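Local coordinates for protein pollen receptor-like kinase 3 (Arabidopsis thaliana, PDB 5WLS) that is a leucine-rich-repeat receptor-like kinase of pollen whose extracellular domain resembles that of SERK co-receptors and probably takes part in signalling at the cell surface, at residues F7-N12 with I46-L51; L51-T56 with D74-S79; T70-N75 with S93-N98; I57-L62 with F85-G90. All coordinates share one frame; numbering follows the deposited sequence.

Contact 1. Residues F7-N12 with I46-L51; sequences FKRSVN and IHVTRL. With NAG (2-acetamido-2-deoxy-beta-D-glucopyranose), chain E.
Ile46, at the end of strand 42-47, offers its CG2 methyl to the tip of Lys8: the lysine NZ stops 4.1 Å from Ile46 CG2, the two side chains sliding past each other in opposite directions. What brings the amine here is a bend near the root of the lysine chain (chi2 -101°), beyond which the rest runs out nearly straight from helix 3-9. Two residues on, Val48 meets both cationic chains, one with each methyl. Its CG2 faces Lys8 tip to tip, with Lys8 NZ 4.1 Å from Val48 CG2, while its CG1 lies at the edge of the Arg9 guanidinium and near its plane, 4.0 Å from Arg9 NH2. Leu51 completes the row by sending CD1 to within 3.9 Å of Arg9 NH2, its side chain crossing that of the arginine at about a right angle. No hydrogen bond spans the two segments. Arg9 finds its polar partner instead within the N-terminal region, where NH1 bonds to the backbone oxygen of Asp17 and Trp21 makes a cation-pi contact with the guanidinium. Farther along, past the inverse gamma turn centred on Ser10, Asn12 carries an N-linked sugar on ND2. A short helix packed over aliphatic residues of the early sheet and the loop after it is characteristic of the N-terminal cap of plant leucine-rich-repeat ectodomains.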
# COMPACT_ATOMS: atom_id res chain seq x y z
N PHE A 7 18.71 -5.67 -9.82
CA PHE A 7 19.07 -5.41 -8.42
C PHE A 7 17.93 -5.82 -7.52
O PHE A 7 18.12 -6.52 -6.52
CB PHE A 7 19.38 -3.92 -8.18
CG PHE A 7 20.61 -3.39 -8.86
CD1 PHE A 7 21.55 -4.24 -9.43
CD2 PHE A 7 20.84 -2.03 -8.90
CE1 PHE A 7 22.67 -3.71 -10.05
CE2 PHE A 7 21.96 -1.50 -9.51
CZ PHE A 7 22.88 -2.35 -10.08
N LYS A 8 16.72 -5.40 -7.89
CA LYS A 8 15.55 -5.64 -7.05
C LYS A 8 15.19 -7.12 -7.01
O LYS A 8 14.78 -7.63 -5.97
CB LYS A 8 14.38 -4.80 -7.55
CG LYS A 8 13.22 -4.71 -6.59
CD LYS A 8 12.11 -5.66 -6.99
CE LYS A 8 10.90 -5.50 -6.10
NZ LYS A 8 9.84 -6.48 -6.46
N ARG A 9 15.34 -7.82 -8.13
CA ARG A 9 15.10 -9.25 -8.13
C ARG A 9 16.08 -10.01 -7.24
O ARG A 9 15.71 -11.04 -6.66
CB ARG A 9 15.17 -9.80 -9.55
CG ARG A 9 15.10 -11.29 -9.62
CD ARG A 9 14.25 -11.74 -10.78
NE ARG A 9 12.83 -11.41 -10.64
CZ ARG A 9 11.88 -12.31 -10.44
NH1 ARG A 9 12.20 -13.59 -10.30
NH2 ARG A 9 10.62 -11.94 -10.34
N SER A 10 17.29 -9.49 -7.08
CA SER A 10 18.36 -10.21 -6.40
C SER A 10 18.36 -9.92 -4.90
O SER A 10 19.37 -9.51 -4.33
CB SER A 10 19.70 -9.85 -7.02
OG SER A 10 20.76 -10.61 -6.46
N VAL A 11 17.22 -10.12 -4.24
CA VAL A 11 17.20 -10.04 -2.79
C VAL A 11 16.97 -11.43 -2.18
O VAL A 11 17.92 -12.04 -1.68
CB VAL A 11 16.19 -8.98 -2.30
CG1 VAL A 11 14.73 -9.27 -2.71
CG2 VAL A 11 16.33 -8.81 -0.81
N ASN A 12 15.74 -11.94 -2.24
CA ASN A 12 15.42 -13.28 -1.75
C ASN A 12 14.05 -13.72 -2.24
O ASN A 12 13.02 -13.16 -1.84
CB ASN A 12 15.48 -13.34 -0.22
CG ASN A 12 16.82 -13.82 0.30
OD1 ASN A 12 17.40 -14.76 -0.24
ND2 ASN A 12 17.32 -13.16 1.34
N ILE A 46 5.34 -2.87 -11.46
CA ILE A 46 5.89 -4.17 -11.10
C ILE A 46 4.78 -4.98 -10.45
O ILE A 46 4.16 -4.53 -9.48
CB ILE A 46 7.10 -4.04 -10.15
CG1 ILE A 46 8.28 -3.37 -10.87
CG2 ILE A 46 7.51 -5.41 -9.61
CD1 ILE A 46 9.44 -3.04 -9.96
N HIS A 47 4.53 -6.17 -10.98
CA HIS A 47 3.41 -7.01 -10.56
C HIS A 47 3.93 -8.44 -10.38
O HIS A 47 3.82 -9.26 -11.29
CB HIS A 47 2.28 -6.93 -11.58
CG HIS A 47 1.04 -7.68 -11.20
ND1 HIS A 47 -0.11 -7.65 -11.95
CD2 HIS A 47 0.78 -8.50 -10.15
CE1 HIS A 47 -1.03 -8.41 -11.38
NE2 HIS A 47 -0.52 -8.94 -10.29
N VAL A 48 4.48 -8.74 -9.21
CA VAL A 48 4.98 -10.08 -8.90
C VAL A 48 4.34 -10.54 -7.60
O VAL A 48 4.42 -9.86 -6.57
CB VAL A 48 6.51 -10.13 -8.82
CG1 VAL A 48 7.11 -9.94 -10.20
CG2 VAL A 48 7.05 -9.06 -7.90
N THR A 49 3.68 -11.70 -7.65
CA THR A 49 2.89 -12.21 -6.53
C THR A 49 3.12 -13.71 -6.37
O THR A 49 3.41 -14.41 -7.34
CB THR A 49 1.39 -11.94 -6.73
OG1 THR A 49 0.95 -12.52 -7.96
CG2 THR A 49 1.10 -10.45 -6.73
N ARG A 50 2.98 -14.18 -5.13
CA ARG A 50 3.03 -15.61 -4.81
C ARG A 50 4.35 -16.23 -5.23
O ARG A 50 4.40 -17.33 -5.79
CB ARG A 50 1.85 -16.36 -5.44
CG ARG A 50 0.49 -15.74 -5.17
CD ARG A 50 -0.62 -16.69 -5.58
NE ARG A 50 -1.92 -16.03 -5.57
CZ ARG A 50 -2.76 -16.00 -4.54
NH1 ARG A 50 -2.45 -16.62 -3.41
NH2 ARG A 50 -3.92 -15.37 -4.65
N LEU A 51 5.45 -15.52 -4.97
CA LEU A 51 6.78 -16.06 -5.21
C LEU A 51 7.54 -16.30 -3.91
O LEU A 51 8.72 -16.65 -3.95
CB LEU A 51 7.58 -15.13 -6.12
CG LEU A 51 7.15 -15.00 -7.58
CD1 LEU A 51 8.00 -13.95 -8.28
CD2 LEU A 51 7.20 -16.32 -8.32
C1 NAG E . 18.59 -13.45 1.96
C2 NAG E . 18.57 -13.17 3.46
C3 NAG E . 19.98 -13.30 4.03
C4 NAG E . 20.55 -14.68 3.70
C5 NAG E . 20.46 -14.95 2.19
C6 NAG E . 20.86 -16.36 1.82
C7 NAG E . 16.73 -11.68 4.09
C8 NAG E . 16.32 -10.27 4.36
N2 NAG E . 18.01 -11.86 3.75
O3 NAG E . 19.95 -13.10 5.44
O4 NAG E . 21.91 -14.75 4.11
O5 NAG E . 19.11 -14.76 1.73
O6 NAG E . 20.05 -16.87 0.77
O7 NAG E . 15.94 -12.62 4.17

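Contact 2. Residues L51-T56 with D74-S79; sequences LGLSGT and DNNLLS. With NAG (2-acetamido-2-deoxy-beta-D-glucopyranose), chain E; NAG (2-acetamido-2-deoxy-beta-D-glucopyranose), chain C.
Asn76 OD1 is gripped by two backbone amides of the preceding coil, from Leu51 N at 2.9 Å and from Leu53 N at 3.0 Å. This is a rung of the asparagine ladder of leucine-rich-repeat proteins, in which the consensus asparagine of one repeat bonds the backbone of its neighbour. The amides reach OD1 from opposite faces of the asparagine's amide plane, each tilted by about 30°, and the bond from Leu53 is the straighter (168° at the hydrogen). On the other branch, ND2 is held by the backbone oxygen of Leu73, so both ends of the buried amide are satisfied and its rotation is fixed. Leu53 CG rests close against this amide, its side chain passing it at a slant. A leucine in place of Asn76 would probably leave the amides of Leu51 and Leu53 without their shared acceptor and free the two coils to shift. The next link runs the other way, Leu77 N donating to Leu53 O (2.9 Å). The Leu77 side chain packs with both CG and CD1 about 4.1 Å from Gly52 CA. Beyond, Leu78 turns its CD2 methyl to Leu53 CB at 3.8 Å.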
# COMPACT_ATOMS: atom_id res chain seq x y z
N LEU A 51 5.45 -15.52 -4.97
CA LEU A 51 6.78 -16.06 -5.21
C LEU A 51 7.54 -16.30 -3.91
O LEU A 51 8.72 -16.65 -3.95
CB LEU A 51 7.58 -15.13 -6.12
CG LEU A 51 7.15 -15.00 -7.58
CD1 LEU A 51 8.00 -13.95 -8.28
CD2 LEU A 51 7.20 -16.32 -8.32
N GLY A 52 6.89 -16.12 -2.77
CA GLY A 52 7.57 -16.30 -1.51
C GLY A 52 8.69 -15.32 -1.30
O GLY A 52 9.70 -15.67 -0.68
N LEU A 53 8.57 -14.10 -1.84
CA LEU A 53 9.59 -13.09 -1.61
C LEU A 53 9.79 -12.89 -0.12
O LEU A 53 8.87 -12.46 0.59
CB LEU A 53 9.22 -11.77 -2.29
CG LEU A 53 8.80 -11.78 -3.76
CD1 LEU A 53 8.43 -10.38 -4.21
CD2 LEU A 53 9.97 -12.28 -4.59
N SER A 54 10.98 -13.23 0.35
CA SER A 54 11.30 -13.25 1.76
C SER A 54 12.33 -12.20 2.15
O SER A 54 12.59 -12.03 3.34
CB SER A 54 11.80 -14.64 2.17
OG SER A 54 12.29 -14.64 3.50
N GLY A 55 12.90 -11.51 1.18
CA GLY A 55 13.99 -10.59 1.43
C GLY A 55 13.51 -9.20 1.77
O GLY A 55 12.45 -9.01 2.38
N THR A 56 14.30 -8.22 1.36
CA THR A 56 14.09 -6.82 1.69
C THR A 56 14.00 -6.01 0.41
O THR A 56 14.79 -6.20 -0.52
CB THR A 56 15.24 -6.30 2.57
OG1 THR A 56 15.12 -6.86 3.89
CG2 THR A 56 15.19 -4.78 2.68
N ASP A 74 1.58 -8.62 -3.93
CA ASP A 74 0.63 -9.34 -3.08
C ASP A 74 1.08 -10.76 -2.78
O ASP A 74 1.77 -11.41 -3.56
CB ASP A 74 -0.74 -9.38 -3.76
CG ASP A 74 -1.37 -8.00 -3.90
OD1 ASP A 74 -1.05 -7.12 -3.08
OD2 ASP A 74 -2.18 -7.80 -4.83
N ASN A 75 0.69 -11.23 -1.59
CA ASN A 75 0.86 -12.61 -1.15
C ASN A 75 2.31 -13.11 -1.32
O ASN A 75 2.61 -13.99 -2.12
CB ASN A 75 -0.15 -13.55 -1.84
CG ASN A 75 -1.57 -13.08 -1.68
OD1 ASN A 75 -2.11 -13.11 -0.58
ND2 ASN A 75 -2.20 -12.68 -2.78
N ASN A 76 3.19 -12.51 -0.53
CA ASN A 76 4.56 -13.00 -0.42
C ASN A 76 4.87 -13.08 1.07
O ASN A 76 3.97 -13.20 1.92
CB ASN A 76 5.53 -12.08 -1.17
CG ASN A 76 5.48 -12.28 -2.67
OD1 ASN A 76 6.01 -13.26 -3.20
ND2 ASN A 76 4.86 -11.33 -3.37
N LEU A 77 6.15 -13.02 1.41
CA LEU A 77 6.59 -13.17 2.79
C LEU A 77 7.45 -11.99 3.22
O LEU A 77 8.36 -12.14 4.04
CB LEU A 77 7.35 -14.48 2.98
CG LEU A 77 6.64 -15.74 2.49
CD1 LEU A 77 7.56 -16.94 2.58
CD2 LEU A 77 5.38 -15.97 3.31
N LEU A 78 7.19 -10.81 2.65
CA LEU A 78 7.99 -9.64 2.99
C LEU A 78 7.70 -9.22 4.42
O LEU A 78 6.54 -9.14 4.83
CB LEU A 78 7.67 -8.50 2.04
CG LEU A 78 7.91 -8.79 0.56
CD1 LEU A 78 7.40 -7.66 -0.32
CD2 LEU A 78 9.40 -9.03 0.32
N SER A 79 8.76 -9.00 5.21
CA SER A 79 8.60 -8.63 6.60
C SER A 79 9.58 -7.51 6.93
O SER A 79 10.40 -7.10 6.11
CB SER A 79 8.76 -9.84 7.54
OG SER A 79 10.11 -10.08 7.88
C1 NAG E . 18.59 -13.45 1.96
C2 NAG E . 18.57 -13.17 3.46
C3 NAG E . 19.98 -13.30 4.03
C4 NAG E . 20.55 -14.68 3.70
C5 NAG E . 20.46 -14.95 2.19
C6 NAG E . 20.86 -16.36 1.82
C7 NAG E . 16.73 -11.68 4.09
C8 NAG E . 16.32 -10.27 4.36
N2 NAG E . 18.01 -11.86 3.75
O3 NAG E . 19.95 -13.10 5.44
O4 NAG E . 21.91 -14.75 4.11
O5 NAG E . 19.11 -14.76 1.73
O6 NAG E . 20.05 -16.87 0.77
O7 NAG E . 15.94 -12.62 4.17
C1 NAG C . -5.38 -12.49 1.61
C2 NAG C . -5.91 -12.52 0.19
C3 NAG C . -7.35 -13.01 0.17
C4 NAG C . -7.49 -14.40 0.76
C5 NAG C . -6.78 -14.42 2.15
C6 NAG C . -6.55 -15.84 2.66
C7 NAG C . -5.41 -11.05 -1.70
C8 NAG C . -5.39 -9.69 -2.22
N2 NAG C . -5.84 -11.20 -0.44
O3 NAG C . -7.86 -12.93 -1.17
O4 NAG C . -8.87 -14.65 1.03
O5 NAG C . -5.51 -13.76 2.20
O6 NAG C . -6.20 -16.76 1.63
O7 NAG C . -5.04 -12.02 -2.39
O HOH W 1 11.55 -10.09 4.40

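Contact 3. Residues T70-N75 with S93-N98; sequences TIRLDN and SLLLSN. With NAG (2-acetamido-2-deoxy-beta-D-glucopyranose), chain C.
The parallel sheet that lines one side of the leucine-rich-repeat solenoid is represented here by two adjacent strands, 70-72 and 93-95, running 8° apart. Their bonds alternate: Ile71 N to Ser93 O (2.9 Å), Leu95 N back to Ile71 O, then Leu73 N to Leu95 O (2.8 Å), the first and last nearly head-on to the carbonyl. Thr70, Arg72, Ser93 and Leu95 share one face of the sheet, Ile71 and Leu94 the other. On the first, the Arg72 chain slants over Leu95, whose CD2 methyl lies against one face of the guanidinium, 3.9 Å from Arg72 NE. That same NE makes a salt bridge to Asp74 OD2 (2.8 Å) from above the carboxylate plane, while Asp74 OD1 takes Ser97 N on its anti side at 2.8 Å. Asp74 thus ties the loop after its strand to the next coil, as does Asn75 N, bonded to Ser97 O (2.8 Å). Ser97 OG passes the link on to Asp122. Just past the strands Leu73 and Leu96 lie side by side, pointing the same way. Asn98 ND2 carries a glycan, and Asn75 ND2 donates to its acetamide O7 (2.9 Å). One parallel strand a coil characterises the leucine-rich-repeat solenoid.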
# COMPACT_ATOMS: atom_id res chain seq x y z
N THR A 70 3.12 1.93 -10.44
CA THR A 70 2.34 0.93 -9.71
C THR A 70 3.24 -0.18 -9.21
O THR A 70 4.07 -0.71 -9.96
CB THR A 70 1.22 0.35 -10.59
OG1 THR A 70 1.77 -0.19 -11.79
CG2 THR A 70 0.20 1.42 -10.94
N ILE A 71 3.06 -0.54 -7.94
CA ILE A 71 3.75 -1.66 -7.32
C ILE A 71 2.70 -2.57 -6.71
O ILE A 71 1.83 -2.11 -5.96
CB ILE A 71 4.74 -1.19 -6.24
CG1 ILE A 71 5.93 -0.47 -6.87
CG2 ILE A 71 5.22 -2.38 -5.40
CD1 ILE A 71 6.78 0.30 -5.89
N ARG A 72 2.76 -3.86 -7.05
CA ARG A 72 1.83 -4.86 -6.54
C ARG A 72 2.63 -6.12 -6.19
O ARG A 72 3.04 -6.87 -7.08
CB ARG A 72 0.71 -5.15 -7.54
CG ARG A 72 -0.06 -6.44 -7.27
CD ARG A 72 -1.21 -6.61 -8.24
NE ARG A 72 -2.34 -7.31 -7.63
CZ ARG A 72 -3.55 -7.40 -8.18
NH1 ARG A 72 -3.79 -6.83 -9.36
NH2 ARG A 72 -4.52 -8.06 -7.56
N LEU A 73 2.84 -6.33 -4.90
CA LEU A 73 3.65 -7.43 -4.38
C LEU A 73 2.81 -8.34 -3.49
O LEU A 73 3.26 -8.79 -2.44
CB LEU A 73 4.85 -6.89 -3.61
CG LEU A 73 5.75 -5.93 -4.40
CD1 LEU A 73 6.73 -5.24 -3.49
CD2 LEU A 73 6.49 -6.70 -5.46
N ASP A 74 1.58 -8.62 -3.93
CA ASP A 74 0.63 -9.34 -3.08
C ASP A 74 1.08 -10.76 -2.78
O ASP A 74 1.77 -11.41 -3.56
CB ASP A 74 -0.74 -9.38 -3.76
CG ASP A 74 -1.37 -8.00 -3.90
OD1 ASP A 74 -1.05 -7.12 -3.08
OD2 ASP A 74 -2.18 -7.80 -4.83
N ASN A 75 0.69 -11.23 -1.59
CA ASN A 75 0.86 -12.61 -1.15
C ASN A 75 2.31 -13.11 -1.32
O ASN A 75 2.61 -13.99 -2.12
CB ASN A 75 -0.15 -13.55 -1.84
CG ASN A 75 -1.57 -13.08 -1.68
OD1 ASN A 75 -2.11 -13.11 -0.58
ND2 ASN A 75 -2.20 -12.68 -2.78
N SER A 93 -0.22 3.51 -7.09
CA SER A 93 -0.85 2.29 -6.60
C SER A 93 0.17 1.48 -5.81
O SER A 93 1.19 1.05 -6.36
CB SER A 93 -1.41 1.46 -7.76
OG SER A 93 -1.78 0.16 -7.33
N LEU A 94 -0.11 1.29 -4.52
CA LEU A 94 0.76 0.54 -3.61
C LEU A 94 -0.04 -0.63 -3.05
O LEU A 94 -0.83 -0.47 -2.11
CB LEU A 94 1.29 1.44 -2.49
CG LEU A 94 2.20 0.76 -1.47
CD1 LEU A 94 3.40 0.14 -2.16
CD2 LEU A 94 2.65 1.77 -0.43
N LEU A 95 0.15 -1.81 -3.64
CA LEU A 95 -0.59 -3.01 -3.29
C LEU A 95 0.37 -4.01 -2.66
O LEU A 95 1.21 -4.59 -3.35
CB LEU A 95 -1.27 -3.60 -4.52
CG LEU A 95 -2.71 -3.14 -4.80
CD1 LEU A 95 -2.81 -1.63 -4.89
CD2 LEU A 95 -3.22 -3.79 -6.07
N LEU A 96 0.23 -4.21 -1.36
CA LEU A 96 1.07 -5.12 -0.60
C LEU A 96 0.23 -6.12 0.21
O LEU A 96 0.61 -6.47 1.31
CB LEU A 96 2.02 -4.34 0.33
CG LEU A 96 2.96 -3.33 -0.34
CD1 LEU A 96 3.70 -2.51 0.70
CD2 LEU A 96 3.94 -4.04 -1.27
N SER A 97 -0.91 -6.56 -0.32
CA SER A 97 -1.82 -7.49 0.36
C SER A 97 -1.14 -8.77 0.83
O SER A 97 -0.18 -9.26 0.23
CB SER A 97 -2.95 -7.85 -0.59
OG SER A 97 -3.92 -6.82 -0.69
N ASN A 98 -1.58 -9.21 2.00
CA ASN A 98 -1.13 -10.45 2.64
C ASN A 98 0.42 -10.57 2.60
O ASN A 98 1.00 -11.41 1.89
CB ASN A 98 -1.72 -11.70 1.96
CG ASN A 98 -3.07 -11.56 1.45
OD1 ASN A 98 -3.22 -10.85 0.53
ND2 ASN A 98 -3.98 -12.37 1.91
C1 NAG C . -5.38 -12.49 1.61
C2 NAG C . -5.91 -12.52 0.19
C3 NAG C . -7.35 -13.01 0.17
C4 NAG C . -7.49 -14.40 0.76
C5 NAG C . -6.78 -14.42 2.15
C6 NAG C . -6.55 -15.84 2.66
C7 NAG C . -5.41 -11.05 -1.70
C8 NAG C . -5.39 -9.69 -2.22
N2 NAG C . -5.84 -11.20 -0.44
O3 NAG C . -7.86 -12.93 -1.17
O4 NAG C . -8.87 -14.65 1.03
O5 NAG C . -5.51 -13.76 2.20
O6 NAG C . -6.20 -16.76 1.63
O7 NAG C . -5.04 -12.02 -2.39

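Contact 4. Residues I57-L62 with F85-G90; sequences INIEDL and FFKLPG
Ile59 and Ile57 meet the Phe85 ring in two different ways, one over its face and the other at its edge. The CD1 methyl of Ile59 stands 4.0 Å from the centroid of the Phe85 ring and 16° off its normal, a CH-pi contact. Ile57 comes crosswise instead, its side chain at about a right angle to that of the phenylalanine, and puts CD1 near the ring plane, 3.9 Å from Phe85 CZ. A chi2 of 98° sets the ring roughly perpendicular to the plane of Phe85 CA, CB and CG, and this turns a face to Ile59. The other branch of Ile59 meets different partners: its CG2 methyl is set between two residues of the following turn, 4.0 Å from Lys87 CB and equally far from Leu88 CD2. Leu88 CD2 in turn reaches Leu62 CB at 4.0 Å, so one methyl bridges two residues three apart in helix 59-63. An alanine in place of Ile59 would probably uncover the ring face of Phe85 and open a gap beside Leu88. Glu60 and Lys87 pass at a slant, with opposite charges that may attract weakly at 5.0 Å between Glu60 OE2 and Lys87 NZ, too far for a salt bridge. No hydrogen bond joins the two segments, which pack through side chains alone. Ile71 of strand 70-72 touches Leu62, Phe85 and Leu88, joining the cluster to the sheet; Pro83 and Pro84 touch Ile59, and Lys8 of helix 3-9 touches Leu62.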
# COMPACT_ATOMS: atom_id res chain seq x y z
N ILE A 57 13.04 -5.10 0.35
CA ILE A 57 12.95 -4.18 -0.77
C ILE A 57 13.96 -3.06 -0.56
O ILE A 57 14.03 -2.46 0.52
CB ILE A 57 11.52 -3.62 -0.90
CG1 ILE A 57 10.57 -4.72 -1.37
CG2 ILE A 57 11.49 -2.44 -1.86
CD1 ILE A 57 9.13 -4.37 -1.14
N ASN A 58 14.75 -2.78 -1.59
CA ASN A 58 15.68 -1.65 -1.59
C ASN A 58 15.12 -0.62 -2.56
O ASN A 58 15.24 -0.75 -3.78
CB ASN A 58 17.09 -2.09 -1.98
CG ASN A 58 18.13 -1.02 -1.69
OD1 ASN A 58 17.79 0.09 -1.28
ND2 ASN A 58 19.40 -1.36 -1.89
N ILE A 59 14.50 0.43 -1.99
CA ILE A 59 13.74 1.38 -2.79
C ILE A 59 14.65 2.29 -3.62
O ILE A 59 14.20 2.87 -4.61
CB ILE A 59 12.79 2.13 -1.85
CG1 ILE A 59 11.53 1.28 -1.65
CG2 ILE A 59 12.42 3.52 -2.37
CD1 ILE A 59 10.56 1.84 -0.68
N GLU A 60 15.94 2.39 -3.27
CA GLU A 60 16.85 3.14 -4.12
C GLU A 60 16.96 2.52 -5.51
O GLU A 60 17.16 3.24 -6.49
CB GLU A 60 18.24 3.23 -3.47
CG GLU A 60 18.26 3.97 -2.14
CD GLU A 60 17.92 5.44 -2.27
OE1 GLU A 60 18.21 6.03 -3.34
OE2 GLU A 60 17.36 6.01 -1.31
N ASP A 61 16.82 1.19 -5.60
CA ASP A 61 16.73 0.55 -6.91
C ASP A 61 15.49 1.01 -7.67
O ASP A 61 15.56 1.29 -8.87
CB ASP A 61 16.73 -0.97 -6.75
CG ASP A 61 18.03 -1.50 -6.20
OD1 ASP A 61 19.08 -0.86 -6.41
OD2 ASP A 61 18.01 -2.57 -5.55
N LEU A 62 14.35 1.09 -6.98
CA LEU A 62 13.11 1.47 -7.66
C LEU A 62 13.07 2.96 -7.99
O LEU A 62 12.28 3.36 -8.85
CB LEU A 62 11.90 1.10 -6.80
CG LEU A 62 11.72 -0.34 -6.32
CD1 LEU A 62 10.46 -0.46 -5.48
CD2 LEU A 62 11.70 -1.32 -7.48
N PHE A 85 8.28 3.89 0.79
CA PHE A 85 7.72 4.06 -0.55
C PHE A 85 7.46 5.51 -0.90
O PHE A 85 7.23 5.81 -2.08
CB PHE A 85 6.43 3.24 -0.68
CG PHE A 85 6.67 1.76 -0.79
CD1 PHE A 85 6.56 0.94 0.33
CD2 PHE A 85 7.02 1.19 -2.00
CE1 PHE A 85 6.78 -0.42 0.23
CE2 PHE A 85 7.25 -0.17 -2.10
CZ PHE A 85 7.13 -0.98 -0.98
N PHE A 86 7.49 6.42 0.07
CA PHE A 86 7.33 7.85 -0.21
C PHE A 86 8.48 8.43 -1.01
O PHE A 86 8.37 9.57 -1.47
CB PHE A 86 7.18 8.62 1.10
CG PHE A 86 8.27 8.36 2.10
CD1 PHE A 86 8.10 7.40 3.09
CD2 PHE A 86 9.46 9.07 2.06
CE1 PHE A 86 9.10 7.15 4.01
CE2 PHE A 86 10.46 8.83 2.98
CZ PHE A 86 10.28 7.87 3.96
N LYS A 87 9.57 7.69 -1.19
CA LYS A 87 10.68 8.14 -2.02
C LYS A 87 10.40 7.98 -3.51
O LYS A 87 11.20 8.45 -4.33
CB LYS A 87 11.94 7.38 -1.63
CG LYS A 87 12.56 7.84 -0.32
CD LYS A 87 13.33 6.70 0.32
CE LYS A 87 14.55 7.17 1.11
NZ LYS A 87 14.35 8.36 1.98
N LEU A 88 9.30 7.35 -3.88
CA LEU A 88 8.91 7.24 -5.28
C LEU A 88 7.84 8.28 -5.56
O LEU A 88 6.68 8.10 -5.14
CB LEU A 88 8.40 5.83 -5.58
CG LEU A 88 9.33 4.77 -4.99
CD1 LEU A 88 8.69 3.39 -4.97
CD2 LEU A 88 10.63 4.75 -5.76
N PRO A 89 8.16 9.36 -6.27
CA PRO A 89 7.24 10.52 -6.31
C PRO A 89 5.98 10.34 -7.14
O PRO A 89 4.94 10.92 -6.81
CB PRO A 89 8.13 11.63 -6.88
CG PRO A 89 9.16 10.92 -7.70
CD PRO A 89 9.42 9.62 -6.99
N GLY A 90 6.04 9.56 -8.21
CA GLY A 90 4.88 9.38 -9.07
C GLY A 90 4.06 8.14 -8.75
O GLY A 90 3.28 7.69 -9.59

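Overall arrangement
The four contacts cover the N-terminal part of one solenoid, where cap and early repeats stack coil on coil. Contacts 1 and 3, centres about 11 Å apart, share the large sheet, since strands 42-47 and 70-72 are neighbours in it. Contact 2 continues from both at the strands' ends: it shares Leu51 with contact 1 and Asp74 and Asn75 with contact 3. Contact 4, about 17 Å from contact 2 between centres, packs helix 59-63 against the 85-90 turn and touches the sheet through Ile71; its segments alternate along the chain with those of contacts 2 and 3. Contact 1 closes before the others open. These first coils are thus joined at sheet, loop and short helical turns.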